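Local coordinates for protein amine Dehydrogenase (Pseudomonas putida, PDB 1JMX) that carries two covalently bound heme c groups and probably transfers electrons released in the oxidation of amines, at residues L70-T75 and N234-R239; P313-G318 and L334-A339; G391-E396 and A414-E419. All coordinates share one frame; numbering follows the deposited sequence.

Contact 1: L70-T75 and N234-R239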
# COMPACT_ATOMS: atom_id res chain seq x y z
N LEU A 70 5.63 24.53 6.81
CA LEU A 70 6.21 24.77 5.49
C LEU A 70 5.64 26.06 4.92
O LEU A 70 4.51 26.43 5.21
CB LEU A 70 5.86 23.62 4.53
CG LEU A 70 6.17 22.17 4.88
CD1 LEU A 70 5.82 21.30 3.68
CD2 LEU A 70 7.62 22.01 5.23
N ALA A 71 6.45 26.77 4.15
CA ALA A 71 5.98 27.97 3.50
C ALA A 71 5.00 27.49 2.41
O ALA A 71 5.03 26.33 2.01
CB ALA A 71 7.14 28.72 2.87
N PRO A 72 4.08 28.36 1.97
CA PRO A 72 3.12 27.95 0.94
C PRO A 72 3.79 27.35 -0.30
O PRO A 72 3.41 26.28 -0.75
CB PRO A 72 2.40 29.26 0.62
CG PRO A 72 2.39 29.94 1.95
CD PRO A 72 3.80 29.73 2.42
N SER A 73 4.83 28.01 -0.79
CA SER A 73 5.55 27.55 -1.97
C SER A 73 6.27 26.22 -1.78
O SER A 73 6.70 25.60 -2.75
CB SER A 73 6.52 28.62 -2.46
OG SER A 73 7.51 28.89 -1.50
N GLU A 74 6.43 25.78 -0.54
CA GLU A 74 7.09 24.51 -0.28
C GLU A 74 6.10 23.35 -0.39
O GLU A 74 6.48 22.19 -0.30
CB GLU A 74 7.78 24.51 1.09
CG GLU A 74 8.93 25.51 1.20
CD GLU A 74 9.60 25.49 2.56
OE1 GLU A 74 8.89 25.43 3.58
OE2 GLU A 74 10.83 25.53 2.61
N THR A 75 4.82 23.68 -0.53
CA THR A 75 3.77 22.68 -0.70
C THR A 75 3.29 22.63 -2.16
O THR A 75 2.51 21.76 -2.53
CB THR A 75 2.53 22.93 0.20
OG1 THR A 75 1.90 24.17 -0.16
CG2 THR A 75 2.93 22.95 1.67
N ASN A 234 -0.24 27.73 10.67
CA ASN A 234 0.82 28.45 9.98
C ASN A 234 0.36 29.63 9.12
O ASN A 234 0.95 29.92 8.09
CB ASN A 234 1.64 27.46 9.14
CG ASN A 234 2.98 28.02 8.72
OD1 ASN A 234 3.50 28.95 9.33
ND2 ASN A 234 3.55 27.46 7.66
N GLY A 235 -0.73 30.28 9.54
CA GLY A 235 -1.22 31.45 8.82
C GLY A 235 -1.91 31.25 7.49
O GLY A 235 -2.42 32.22 6.93
N TYR A 236 -1.95 30.02 6.98
CA TYR A 236 -2.61 29.76 5.69
C TYR A 236 -3.26 28.39 5.58
O TYR A 236 -4.21 28.23 4.82
CB TYR A 236 -1.64 29.98 4.52
CG TYR A 236 -0.64 28.87 4.28
CD1 TYR A 236 -0.78 28.00 3.20
CD2 TYR A 236 0.45 28.69 5.13
CE1 TYR A 236 0.14 26.98 2.96
CE2 TYR A 236 1.38 27.68 4.90
CZ TYR A 236 1.22 26.84 3.82
OH TYR A 236 2.16 25.87 3.58
N GLU A 237 -2.77 27.41 6.34
CA GLU A 237 -3.32 26.05 6.31
C GLU A 237 -4.65 25.91 7.04
O GLU A 237 -4.71 25.62 8.24
CB GLU A 237 -2.31 25.03 6.82
CG GLU A 237 -1.13 24.78 5.88
CD GLU A 237 -1.49 23.99 4.63
OE1 GLU A 237 -2.69 23.75 4.35
OE2 GLU A 237 -0.56 23.58 3.91
N TRP A 238 -5.72 26.08 6.27
CA TRP A 238 -7.08 26.00 6.77
C TRP A 238 -7.61 24.57 6.85
O TRP A 238 -7.63 23.85 5.85
CB TRP A 238 -7.98 26.85 5.86
CG TRP A 238 -9.44 26.76 6.13
CD1 TRP A 238 -10.30 25.78 5.71
CD2 TRP A 238 -10.24 27.72 6.82
NE1 TRP A 238 -11.58 26.07 6.08
CE2 TRP A 238 -11.58 27.26 6.77
CE3 TRP A 238 -9.97 28.93 7.47
CZ2 TRP A 238 -12.64 27.98 7.34
CZ3 TRP A 238 -11.01 29.63 8.04
CH2 TRP A 238 -12.34 29.16 7.98
N ARG A 239 -8.05 24.18 8.04
CA ARG A 239 -8.60 22.85 8.26
C ARG A 239 -9.96 23.02 8.90
O ARG A 239 -10.07 23.55 10.00
CB ARG A 239 -7.69 22.02 9.17
CG ARG A 239 -6.36 21.70 8.56
CD ARG A 239 -6.51 20.84 7.32
NE ARG A 239 -5.21 20.56 6.73
CZ ARG A 239 -4.52 21.44 6.01
NH1 ARG A 239 -5.00 22.65 5.79
NH2 ARG A 239 -3.32 21.12 5.56
O HOH W 1 2.62 24.67 7.35

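Contact 2: P313-G318 and L334-A339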
# COMPACT_ATOMS: atom_id res chain seq x y z
N PRO A 313 -23.98 41.90 -17.55
CA PRO A 313 -23.30 40.70 -18.04
C PRO A 313 -23.20 40.63 -19.55
O PRO A 313 -24.20 40.81 -20.26
CB PRO A 313 -24.19 39.56 -17.52
CG PRO A 313 -24.92 40.16 -16.37
CD PRO A 313 -25.23 41.54 -16.86
N ASP A 314 -21.99 40.45 -20.05
CA ASP A 314 -21.80 40.27 -21.47
C ASP A 314 -21.12 38.91 -21.60
O ASP A 314 -20.05 38.69 -21.02
CB ASP A 314 -20.93 41.35 -22.10
CG ASP A 314 -20.93 41.27 -23.63
OD1 ASP A 314 -20.07 41.92 -24.26
OD2 ASP A 314 -21.80 40.57 -24.20
N LEU A 315 -21.77 38.01 -22.31
CA LEU A 315 -21.25 36.66 -22.50
C LEU A 315 -20.53 36.42 -23.82
O LEU A 315 -20.30 35.27 -24.18
CB LEU A 315 -22.38 35.64 -22.34
CG LEU A 315 -23.24 35.72 -21.08
CD1 LEU A 315 -24.14 34.50 -21.02
CD2 LEU A 315 -22.36 35.83 -19.83
N GLY A 316 -20.20 37.49 -24.54
CA GLY A 316 -19.50 37.36 -25.81
C GLY A 316 -20.33 37.27 -27.08
O GLY A 316 -21.55 37.12 -27.04
N ALA A 317 -19.64 37.31 -28.22
CA ALA A 317 -20.25 37.25 -29.55
C ALA A 317 -21.15 36.05 -29.85
O ALA A 317 -20.72 34.91 -29.80
CB ALA A 317 -19.17 37.36 -30.62
N GLY A 318 -22.40 36.31 -30.23
CA GLY A 318 -23.31 35.23 -30.56
C GLY A 318 -24.12 34.70 -29.40
O GLY A 318 -25.00 33.85 -29.59
N LEU A 334 -29.09 34.11 -15.02
CA LEU A 334 -29.66 34.61 -16.25
C LEU A 334 -30.03 33.53 -17.24
O LEU A 334 -29.62 32.37 -17.11
CB LEU A 334 -28.72 35.63 -16.90
CG LEU A 334 -27.24 35.26 -17.06
CD1 LEU A 334 -27.01 34.49 -18.37
CD2 LEU A 334 -26.40 36.53 -17.05
N LYS A 335 -30.88 33.90 -18.18
CA LYS A 335 -31.29 32.98 -19.22
C LYS A 335 -30.50 33.47 -20.41
O LYS A 335 -30.41 34.68 -20.65
CB LYS A 335 -32.78 33.12 -19.50
CG LYS A 335 -33.35 31.93 -20.23
CD LYS A 335 -33.52 30.75 -19.29
CE LYS A 335 -34.63 31.03 -18.26
NZ LYS A 335 -34.87 29.86 -17.35
N ALA A 336 -29.86 32.55 -21.13
CA ALA A 336 -29.08 32.95 -22.28
C ALA A 336 -29.49 32.13 -23.48
O ALA A 336 -30.10 31.07 -23.34
CB ALA A 336 -27.60 32.78 -22.01
N ARG A 337 -29.15 32.64 -24.65
CA ARG A 337 -29.48 31.96 -25.89
C ARG A 337 -28.36 32.23 -26.87
O ARG A 337 -27.97 33.37 -27.05
CB ARG A 337 -30.79 32.50 -26.47
CG ARG A 337 -31.33 31.72 -27.65
CD ARG A 337 -32.57 32.39 -28.25
NE ARG A 337 -33.54 32.77 -27.21
CZ ARG A 337 -34.03 34.01 -27.07
NH1 ARG A 337 -33.66 34.98 -27.89
NH2 ARG A 337 -34.89 34.27 -26.09
N ALA A 338 -27.82 31.17 -27.46
CA ALA A 338 -26.76 31.30 -28.45
C ALA A 338 -27.41 31.12 -29.81
O ALA A 338 -28.32 30.30 -29.97
CB ALA A 338 -25.68 30.25 -28.22
N ALA A 339 -26.99 31.93 -30.78
CA ALA A 339 -27.54 31.84 -32.13
C ALA A 339 -27.04 30.55 -32.74
O ALA A 339 -25.95 30.07 -32.40
CB ALA A 339 -27.08 33.03 -32.96

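Contact 3: G391-E396 and A414-E419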
# COMPACT_ATOMS: atom_id res chain seq x y z
N GLY A 391 -16.08 4.75 -7.50
CA GLY A 391 -15.43 5.28 -8.68
C GLY A 391 -16.41 6.40 -9.05
O GLY A 391 -17.62 6.18 -9.02
N ARG A 392 -15.92 7.61 -9.28
CA ARG A 392 -16.80 8.72 -9.63
C ARG A 392 -16.28 9.32 -10.91
O ARG A 392 -15.13 9.76 -10.97
CB ARG A 392 -16.86 9.74 -8.51
CG ARG A 392 -17.58 9.23 -7.29
CD ARG A 392 -17.59 10.27 -6.21
NE ARG A 392 -18.67 10.01 -5.27
CZ ARG A 392 -19.87 10.57 -5.36
NH1 ARG A 392 -20.15 11.42 -6.34
NH2 ARG A 392 -20.81 10.25 -4.48
N PHE A 393 -17.13 9.35 -11.94
CA PHE A 393 -16.67 9.82 -13.23
C PHE A 393 -17.44 10.95 -13.85
O PHE A 393 -18.59 11.22 -13.51
CB PHE A 393 -16.61 8.65 -14.20
CG PHE A 393 -15.90 7.46 -13.65
CD1 PHE A 393 -16.61 6.45 -13.01
CD2 PHE A 393 -14.52 7.35 -13.75
CE1 PHE A 393 -15.95 5.35 -12.47
CE2 PHE A 393 -13.85 6.25 -13.21
CZ PHE A 393 -14.57 5.25 -12.57
N GLU A 394 -16.80 11.57 -14.83
CA GLU A 394 -17.37 12.68 -15.57
C GLU A 394 -16.94 12.51 -17.04
O GLU A 394 -15.89 11.92 -17.32
CB GLU A 394 -16.81 13.98 -14.98
CG GLU A 394 -17.71 15.16 -15.12
CD GLU A 394 -18.79 15.24 -14.07
OE1 GLU A 394 -18.46 15.44 -12.88
OE2 GLU A 394 -19.98 15.15 -14.43
N ALA A 395 -17.78 12.93 -17.97
CA ALA A 395 -17.45 12.83 -19.40
C ALA A 395 -17.08 14.20 -19.92
O ALA A 395 -17.91 15.10 -20.00
CB ALA A 395 -18.63 12.26 -20.18
N GLU A 396 -15.79 14.37 -20.23
CA GLU A 396 -15.26 15.63 -20.73
C GLU A 396 -15.33 15.75 -22.25
O GLU A 396 -14.65 15.02 -22.97
CB GLU A 396 -13.83 15.79 -20.24
CG GLU A 396 -13.12 17.02 -20.75
CD GLU A 396 -11.64 16.94 -20.45
OE1 GLU A 396 -10.99 16.03 -20.99
OE2 GLU A 396 -11.14 17.77 -19.67
N ALA A 414 -24.09 12.26 -19.64
CA ALA A 414 -23.94 11.05 -20.42
C ALA A 414 -24.48 9.81 -19.73
O ALA A 414 -24.86 9.83 -18.56
CB ALA A 414 -22.46 10.84 -20.74
N SER A 415 -24.52 8.74 -20.50
CA SER A 415 -24.95 7.44 -20.02
C SER A 415 -23.66 6.73 -19.63
O SER A 415 -22.63 6.91 -20.29
CB SER A 415 -25.64 6.66 -21.15
OG SER A 415 -25.65 5.27 -20.89
N TRP A 416 -23.71 5.94 -18.58
CA TRP A 416 -22.54 5.23 -18.10
C TRP A 416 -22.74 3.75 -18.01
O TRP A 416 -23.81 3.28 -17.61
CB TRP A 416 -22.13 5.76 -16.73
CG TRP A 416 -21.68 7.16 -16.76
CD1 TRP A 416 -22.45 8.27 -16.57
CD2 TRP A 416 -20.36 7.63 -17.00
NE1 TRP A 416 -21.68 9.40 -16.67
CE2 TRP A 416 -20.39 9.03 -16.94
CE3 TRP A 416 -19.14 6.99 -17.26
CZ2 TRP A 416 -19.26 9.82 -17.13
CZ3 TRP A 416 -18.01 7.77 -17.46
CH2 TRP A 416 -18.08 9.17 -17.39
N LYS A 417 -21.71 3.02 -18.41
CA LYS A 417 -21.72 1.57 -18.33
C LYS A 417 -20.31 1.05 -18.07
O LYS A 417 -19.32 1.79 -18.17
CB LYS A 417 -22.33 0.91 -19.56
CG LYS A 417 -21.58 1.11 -20.86
CD LYS A 417 -22.25 0.28 -21.96
CE LYS A 417 -21.97 0.85 -23.34
NZ LYS A 417 -20.52 0.92 -23.62
N VAL A 418 -20.24 -0.23 -17.74
CA VAL A 418 -19.00 -0.91 -17.44
C VAL A 418 -18.84 -2.14 -18.34
O VAL A 418 -19.82 -2.84 -18.63
CB VAL A 418 -19.00 -1.29 -15.93
CG1 VAL A 418 -18.36 -2.65 -15.69
CG2 VAL A 418 -18.30 -0.20 -15.13
N GLU A 419 -17.62 -2.37 -18.82
CA GLU A 419 -17.33 -3.52 -19.66
C GLU A 419 -16.02 -4.13 -19.22
O GLU A 419 -15.17 -3.43 -18.69
CB GLU A 419 -17.19 -3.09 -21.12
CG GLU A 419 -18.33 -2.24 -21.61
CD GLU A 419 -18.38 -2.14 -23.11
OE1 GLU A 419 -17.35 -1.76 -23.72
OE2 GLU A 419 -19.45 -2.46 -23.66

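Contact 1: L70-T75 and N234-R239
Y236 reaches from the closed eight-stranded antiparallel barrel to L70 and P72, in the loop that follows helix 54-67 of the heme-binding region. It belongs to a classic beta bulge, since Y236 and E237 both face Y233 on the adjoining strand. Y236 loses more surface here than any other residue, and its ring is covered differently on its two faces. Over one face sits the P72 ring, with CG 3.6 Å from the centroid of Y236 and only 3° off the ring normal, which meets the geometry of a CH-pi contact. Against the opposite face lies E237 CG of its own segment, displaced toward the rim. N234 O lies in the ring plane at an edge, and that oxygen also accepts a hydrogen bond from W170 NE1.

The first torsion of Y236 (chi1 77°) sets CG between the backbone N and the carbonyl carbon, a rotamer that carries the ring out to the loop. There the phenol donates from Y236 OH to L70 O over 2.9 Å. The donor stands above the carbonyl plane, 56° out of it, so the bond does not follow a lone pair. Beside this link, a water accepts from L70 N at 3.1 Å and from N234 ND2 at 3.0 Å, giving the two segments a second, indirect polar bridge.

The loop itself is braced: E74 OE1 takes the N-H of A71 and also pairs with R31. On the barrel side, R239 places NH1 and NH2 on the single oxygen E237 OE1, while E237 OE2 pairs with R79. T75 closes the contact, its OG1 donating to P72 O at 2.7 Å while its methyl CG2 stands 3.6 Å from Y236 OH.

Contact 2: P313-G318 and L334-A339
The flat groups that meet across G318 and A339 are peptide units, for no aromatic ring takes part. They approach end-on rather than face to face: A339 N donates to G318 O over 3.0 Å with an N-H...O angle of 162°, and the donor lies nearly along the C=O axis (C=O...N 166°). The same oxygen has a CA-H...O contact with A338 CA at 3.3 Å. One carbonyl thus engages two successive residues where strand 331-338 ends.

The remainder is a small apolar interface. L334 divides its isopropyl fork between two partners: CD2 lies against P313 CB at 3.8 Å, and CD1 meets L315 CD1 at 3.9 Å. Its first torsion (chi1 49°) places CG between the backbone N and the carbonyl carbon, and from there the two methyls fan out toward different residues. L315 uses a single methyl for both of its contacts, since CD1 also touches A336 CB at 4.0 Å. L334 runs antiparallel to the side chains of L315 and P313 where they overlap, so it meets them flank to flank.

The backbone spacing shows how the segments close up. P313 CA and L334 CA are 9.0 Å apart, wide enough for side chains in between, whereas G318 CA and A338 CA are 5.6 Å apart, where the backbone hydrogen bond takes over. Such packing is consistent with the beta-sandwich core of an E-set domain. The two segments are not adjacent in the strand order: short strand 313-314 is outermost and pairs with strand 345-351, while strand 331-338 runs between strands 299-307 and 319-327, the former placing I302 and L304 against L334.

Contact 3: G391-E396 and A414-E419
The beta hairpin of strands 391-400 and 406-420 holds this contact, in which W416 lays the edge of its indole against the E394-A395 peptide and against F393 CB. The axes of strands 394-396 and 414-419 pass 8.3 Å apart at 123°, well short of antiparallel, and the two ranges form no mutual hydrogen bond. A395 does pair through its backbone with L412, just before the second range, so the strands splay beyond that point and side chains fill the interval.

W416 has more surface buried here than any other residue of the contact. With CG anti to its carbonyl carbon (chi1 -65°), the indole extends across to the partner strand. Its benzo edge meets the E394-A395 peptide almost in the indole plane, with W416 CH2 3.5 Å from E394 O and W416 CZ2 3.5 Å from A395 N. CH2 also packs on F393 CB at 3.6 Å, approached obliquely. The phenyl ring of F393 leads away from this point, toward P372 and M437.

Replacing W416 by an alanine would take away the aromatic edge that packs on the E394-A395 peptide and F393 CB, and is likely to open a gap next to M437, V466 and A468, which the indole also touches.

Toward the start of the second range the strands draw together: A395 CA is 6.8 Å from A414 CA, compared with 8.9 Å from F393 CA to W416 CA. A395 CB touches both W416 CZ2, at 4.0 Å, and A414 CB, at 4.1 Å, methyl against methyl.

Contacts 1, 2 and 3 follow one another along the chain, each closing before the next opens. None touches another: nearest atoms are about 28 Å apart between contacts 1 and 2, about 20 Å between 1 and 3, and about 19 Å between 2 and 3. Contact 1 joins two domains, fixing a loop of the heme-binding region to the eight-stranded barrel. Contacts 2 and 3 instead lie within domains III and IV, each joining strands of one mixed sheet, a different sheet in each case. Contacts 1 and 3 lie on opposite sides of the chain's centre. Contacts 2 and 3 are thus packing within single beta domains, while contact 1 lies between the heme-bearing part and the first of those domains.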